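Local coordinates for esterase (Rhizomucor miehei CAU432, PDB 4WY8), which hydrolyses carboxylic esters as a fungal carboxylesterase of the alpha/beta-hydrolase fold, probably through a serine nucleophile, at residues A36-D41 and K97-R102; E46-V51 and T103-T108. All coordinates share one frame; numbering follows the deposited sequence.

How the contacts relate
Contact 1 lies at the turn leading into helix 101-111 and contact 2 on the following turns of that helix, their centres about 12 Å apart and each about 17 Å from the centre of the chain. Helix 27-39 supplies the partner in contact 1; the loop leading on to strand 51-59 then runs along the helix in contact 2. Arg102 joins them through a probable hydrogen bond from NH1 to Glu46 O, 2.8 Å, and Arg101 NE packs 3.6 Å from Leu48 CD2. The link toward the probable active site is His100, whose NE2 is hydrogen-bonded to Asp163, which lies within the GxSxG sequence of the probable nucleophile elbow.

Contact 1 of 2, residues A36-D41 and K97-R102; sequences ASIIDD and KLTHRR
Helix 27-39 packs the end of its last turn against the beta turn that starts helix 101-111 of the alpha/beta-hydrolase core, with Ile38 and Leu98 carrying most of the contact. These two side chains run past each other in opposite directions, and Ile38 CG2 lies 3.8 Å from Leu98 CG. With Ile38 CG2 anti to the backbone N (CG1 chi1 -55°), this methyl faces Leu98 while the CG1 branch crosses Thr99 at about a right angle, 4.1 Å from Thr99 CG2. Leu98 divides its two methyls between neighbours: CD1 approaches Ile38, whereas CD2 reaches Ile39 CG1 at 3.8 Å. CD1 also lies over one face of the Arg101 guanidinium, offset toward its rim, and Arg101 NH2 comes obliquely to within 4.0 Å of Ile38 CG2. No hydrogen bond crosses this apolar contact. Its polar groups bond beside it: Thr99 OG1 and His100 ND1 share a hydrogen bond of 2.7 Å, and the same OG1 is hydrogen-bonded to the backbone N of Ser96. His100 is the N-cap residue of helix 101-111, the connecting helix of the beta-alpha-beta crossover between strands 83-87 and 114-118, a unit typical of the alpha/beta-hydrolase fold.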
# COMPACT_ATOMS: atom_id res chain seq x y z
N ALA A 36 -3.21 27.65 16.13
CA ALA A 36 -2.03 28.51 16.08
C ALA A 36 -0.83 27.77 15.51
O ALA A 36 -0.10 28.32 14.69
CB ALA A 36 -1.69 29.06 17.46
N SER A 37 -0.64 26.52 15.91
CA SER A 37 0.47 25.72 15.42
C SER A 37 0.37 25.50 13.91
O SER A 37 1.38 25.33 13.24
CB SER A 37 0.53 24.37 16.14
OG SER A 37 -0.52 23.52 15.69
N ILE A 38 -0.84 25.46 13.38
CA ILE A 38 -0.93 25.41 11.92
C ILE A 38 -0.63 26.78 11.26
O ILE A 38 0.20 26.89 10.35
CB ILE A 38 -2.31 24.91 11.43
CG1 ILE A 38 -2.66 23.54 12.05
CG2 ILE A 38 -2.31 24.83 9.92
CD1 ILE A 38 -1.73 22.41 11.60
N ILE A 39 -1.31 27.83 11.73
CA ILE A 39 -1.16 29.15 11.10
C ILE A 39 0.28 29.68 11.19
O ILE A 39 0.78 30.31 10.26
CB ILE A 39 -2.13 30.18 11.73
CG1 ILE A 39 -3.58 29.71 11.55
CG2 ILE A 39 -1.95 31.54 11.09
CD1 ILE A 39 -4.56 30.39 12.48
N ASP A 40 0.94 29.39 12.31
CA ASP A 40 2.31 29.85 12.56
C ASP A 40 3.41 28.96 11.98
O ASP A 40 4.59 29.26 12.12
CB ASP A 40 2.54 29.99 14.07
CG ASP A 40 1.59 30.96 14.72
OD1 ASP A 40 1.19 31.94 14.04
OD2 ASP A 40 1.23 30.74 15.90
N ASP A 41 3.05 27.81 11.41
CA ASP A 41 4.05 26.99 10.74
C ASP A 41 4.44 27.71 9.45
O ASP A 41 3.58 28.08 8.65
CB ASP A 41 3.52 25.59 10.47
CG ASP A 41 4.62 24.60 10.07
OD1 ASP A 41 5.44 24.90 9.17
OD2 ASP A 41 4.66 23.51 10.67
N LYS A 97 -10.91 21.81 9.74
CA LYS A 97 -10.57 21.96 8.33
C LYS A 97 -9.17 22.54 8.13
O LYS A 97 -8.55 22.33 7.07
CB LYS A 97 -11.61 22.83 7.65
CG LYS A 97 -11.91 24.15 8.34
CD LYS A 97 -13.14 24.74 7.63
CE LYS A 97 -13.84 25.81 8.45
NZ LYS A 97 -15.21 26.06 7.90
N LEU A 98 -8.65 23.18 9.17
CA LEU A 98 -7.32 23.78 9.11
C LEU A 98 -6.24 22.72 9.37
O LEU A 98 -5.25 22.63 8.63
CB LEU A 98 -7.21 24.94 10.12
CG LEU A 98 -5.95 25.81 10.20
CD1 LEU A 98 -5.63 26.51 8.86
CD2 LEU A 98 -6.04 26.83 11.36
N THR A 99 -6.43 21.89 10.39
CA THR A 99 -5.43 20.87 10.66
C THR A 99 -5.34 19.88 9.50
O THR A 99 -4.26 19.33 9.21
CB THR A 99 -5.72 20.09 11.94
OG1 THR A 99 -7.00 19.45 11.85
CG2 THR A 99 -5.72 21.05 13.13
N HIS A 100 -6.45 19.67 8.81
CA HIS A 100 -6.47 18.67 7.75
C HIS A 100 -6.48 19.29 6.38
O HIS A 100 -6.71 18.61 5.38
CB HIS A 100 -7.66 17.73 7.91
CG HIS A 100 -7.55 16.81 9.09
ND1 HIS A 100 -7.57 17.26 10.39
CD2 HIS A 100 -7.35 15.47 9.15
CE1 HIS A 100 -7.41 16.24 11.21
NE2 HIS A 100 -7.28 15.14 10.49
N ARG A 101 -6.23 20.60 6.34
CA ARG A 101 -6.21 21.32 5.07
C ARG A 101 -5.23 20.69 4.09
O ARG A 101 -5.53 20.52 2.91
CB ARG A 101 -5.85 22.79 5.29
CG ARG A 101 -5.65 23.54 3.97
CD ARG A 101 -5.33 25.01 4.21
NE ARG A 101 -4.08 25.15 4.95
CZ ARG A 101 -3.68 26.28 5.52
NH1 ARG A 101 -4.43 27.36 5.46
NH2 ARG A 101 -2.53 26.31 6.16
N ARG A 102 -4.03 20.39 4.57
CA ARG A 102 -3.01 19.84 3.68
C ARG A 102 -3.50 18.52 3.05
O ARG A 102 -3.55 18.35 1.83
CB ARG A 102 -1.70 19.65 4.47
CG ARG A 102 -0.61 18.88 3.73
CD ARG A 102 0.04 19.69 2.64
NE ARG A 102 0.70 20.86 3.22
CZ ARG A 102 1.45 21.73 2.53
NH1 ARG A 102 1.66 21.56 1.24
NH2 ARG A 102 2.00 22.75 3.15

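Contact 2 of 2, residues E46-V51 and T103-T108; sequences EGLPDV and TVYELT
Val104 O is gripped twice by Thr108, whose methyl CG2 meets Val51 CG1 across the contact: the backbone N donates at 2.9 Å, as in any alpha-helix, and OG1 donates at 2.7 Å. The two donors come from opposite faces of the carbonyl plane, OG1 lying 39° out of it. Thr108 OG1 also bonds to Thr71 OG1 of strand 65-73, which ties this side of helix 101-111 to the antiparallel end of the alpha/beta-hydrolase sheet. Across the helix runs the loop that delivers the chain to strand 51-59, and Tyr105 receives most of it. Its chi1 of -75°, with CG anti to the carbonyl carbon, swings the ring toward the loop, and chi2 of 23° turns one face to Val51. Leu48 CG packs obliquely against ring atom CD2 of Tyr105, 3.9 Å away, and Pro49 O approaches the same CD2 to 3.4 Å. On the proline ring, Pro49 CG touches the carboxylate of Glu106, 3.3 Å from OE2. A bend at chi2 carries this carboxylate to the proline, and its OE1 forms a salt bridge with Arg110 on the same helix. No hydrogen bond joins the two segments; over the Tyr105 ring, Val51 CG2 makes a CH-pi contact 3.7 Å from the centroid, almost straight above the face.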
# COMPACT_ATOMS: atom_id res chain seq x y z
N GLU A 46 3.38 26.27 1.89
CA GLU A 46 4.30 25.88 0.83
C GLU A 46 3.82 24.64 0.09
O GLU A 46 3.56 23.60 0.71
CB GLU A 46 5.70 25.60 1.37
CG GLU A 46 6.52 26.81 1.73
CD GLU A 46 8.00 26.48 1.83
OE1 GLU A 46 8.39 25.39 1.33
OE2 GLU A 46 8.76 27.29 2.40
N GLY A 47 3.70 24.76 -1.23
CA GLY A 47 3.30 23.65 -2.08
C GLY A 47 1.86 23.24 -1.89
O GLY A 47 1.44 22.18 -2.37
N LEU A 48 1.08 24.07 -1.21
CA LEU A 48 -0.32 23.79 -1.02
C LEU A 48 -1.08 23.93 -2.36
O LEU A 48 -1.04 24.98 -2.98
CB LEU A 48 -0.86 24.74 0.05
CG LEU A 48 -2.11 24.39 0.87
CD1 LEU A 48 -2.00 23.06 1.60
CD2 LEU A 48 -2.35 25.53 1.84
N PRO A 49 -1.77 22.87 -2.79
CA PRO A 49 -2.51 22.90 -4.05
C PRO A 49 -3.63 23.92 -4.01
O PRO A 49 -4.13 24.23 -2.94
CB PRO A 49 -3.09 21.48 -4.17
CG PRO A 49 -2.32 20.65 -3.20
CD PRO A 49 -1.93 21.59 -2.10
N ASP A 50 -3.98 24.45 -5.17
CA ASP A 50 -5.11 25.35 -5.34
C ASP A 50 -6.42 24.59 -5.48
O ASP A 50 -6.51 23.64 -6.28
CB ASP A 50 -4.90 26.20 -6.58
CG ASP A 50 -3.74 27.15 -6.44
OD1 ASP A 50 -3.63 27.80 -5.37
OD2 ASP A 50 -2.93 27.21 -7.39
N VAL A 51 -7.44 25.01 -4.74
CA VAL A 51 -8.73 24.34 -4.83
C VAL A 51 -9.83 25.36 -4.89
O VAL A 51 -9.69 26.48 -4.40
CB VAL A 51 -8.99 23.37 -3.63
CG1 VAL A 51 -7.91 22.26 -3.52
CG2 VAL A 51 -9.11 24.14 -2.32
N THR A 103 -3.90 17.60 3.93
CA THR A 103 -4.39 16.30 3.50
C THR A 103 -5.56 16.40 2.52
O THR A 103 -5.58 15.75 1.47
CB THR A 103 -4.82 15.49 4.73
OG1 THR A 103 -3.68 15.32 5.60
CG2 THR A 103 -5.37 14.13 4.30
N VAL A 104 -6.53 17.24 2.87
CA VAL A 104 -7.75 17.40 2.09
C VAL A 104 -7.49 18.06 0.73
O VAL A 104 -7.98 17.59 -0.30
CB VAL A 104 -8.79 18.23 2.90
CG1 VAL A 104 -9.88 18.75 1.99
CG2 VAL A 104 -9.39 17.36 4.04
N TYR A 105 -6.68 19.11 0.70
CA TYR A 105 -6.38 19.76 -0.59
C TYR A 105 -5.64 18.80 -1.50
O TYR A 105 -5.98 18.68 -2.71
CB TYR A 105 -5.55 21.04 -0.40
CG TYR A 105 -6.32 22.25 0.12
CD1 TYR A 105 -7.50 22.10 0.84
CD2 TYR A 105 -5.84 23.55 -0.10
CE1 TYR A 105 -8.19 23.22 1.33
CE2 TYR A 105 -6.52 24.68 0.38
CZ TYR A 105 -7.70 24.50 1.10
OH TYR A 105 -8.39 25.60 1.58
N GLU A 106 -4.66 18.08 -0.93
CA GLU A 106 -3.91 17.09 -1.75
C GLU A 106 -4.81 15.97 -2.29
O GLU A 106 -4.71 15.58 -3.45
CB GLU A 106 -2.76 16.48 -0.94
CG GLU A 106 -1.55 17.39 -0.76
CD GLU A 106 -0.77 17.69 -2.05
OE1 GLU A 106 -0.90 16.95 -3.06
OE2 GLU A 106 0.02 18.67 -2.04
N LEU A 107 -5.66 15.42 -1.43
CA LEU A 107 -6.59 14.38 -1.84
C LEU A 107 -7.52 14.89 -2.95
O LEU A 107 -7.77 14.23 -3.95
CB LEU A 107 -7.39 13.91 -0.63
CG LEU A 107 -8.38 12.76 -0.83
CD1 LEU A 107 -7.71 11.45 -1.35
CD2 LEU A 107 -9.17 12.53 0.45
N THR A 108 -8.01 16.10 -2.75
CA THR A 108 -8.87 16.76 -3.72
C THR A 108 -8.22 16.80 -5.09
O THR A 108 -8.84 16.36 -6.07
CB THR A 108 -9.19 18.20 -3.29
OG1 THR A 108 -9.93 18.19 -2.05
CG2 THR A 108 -9.99 18.90 -4.40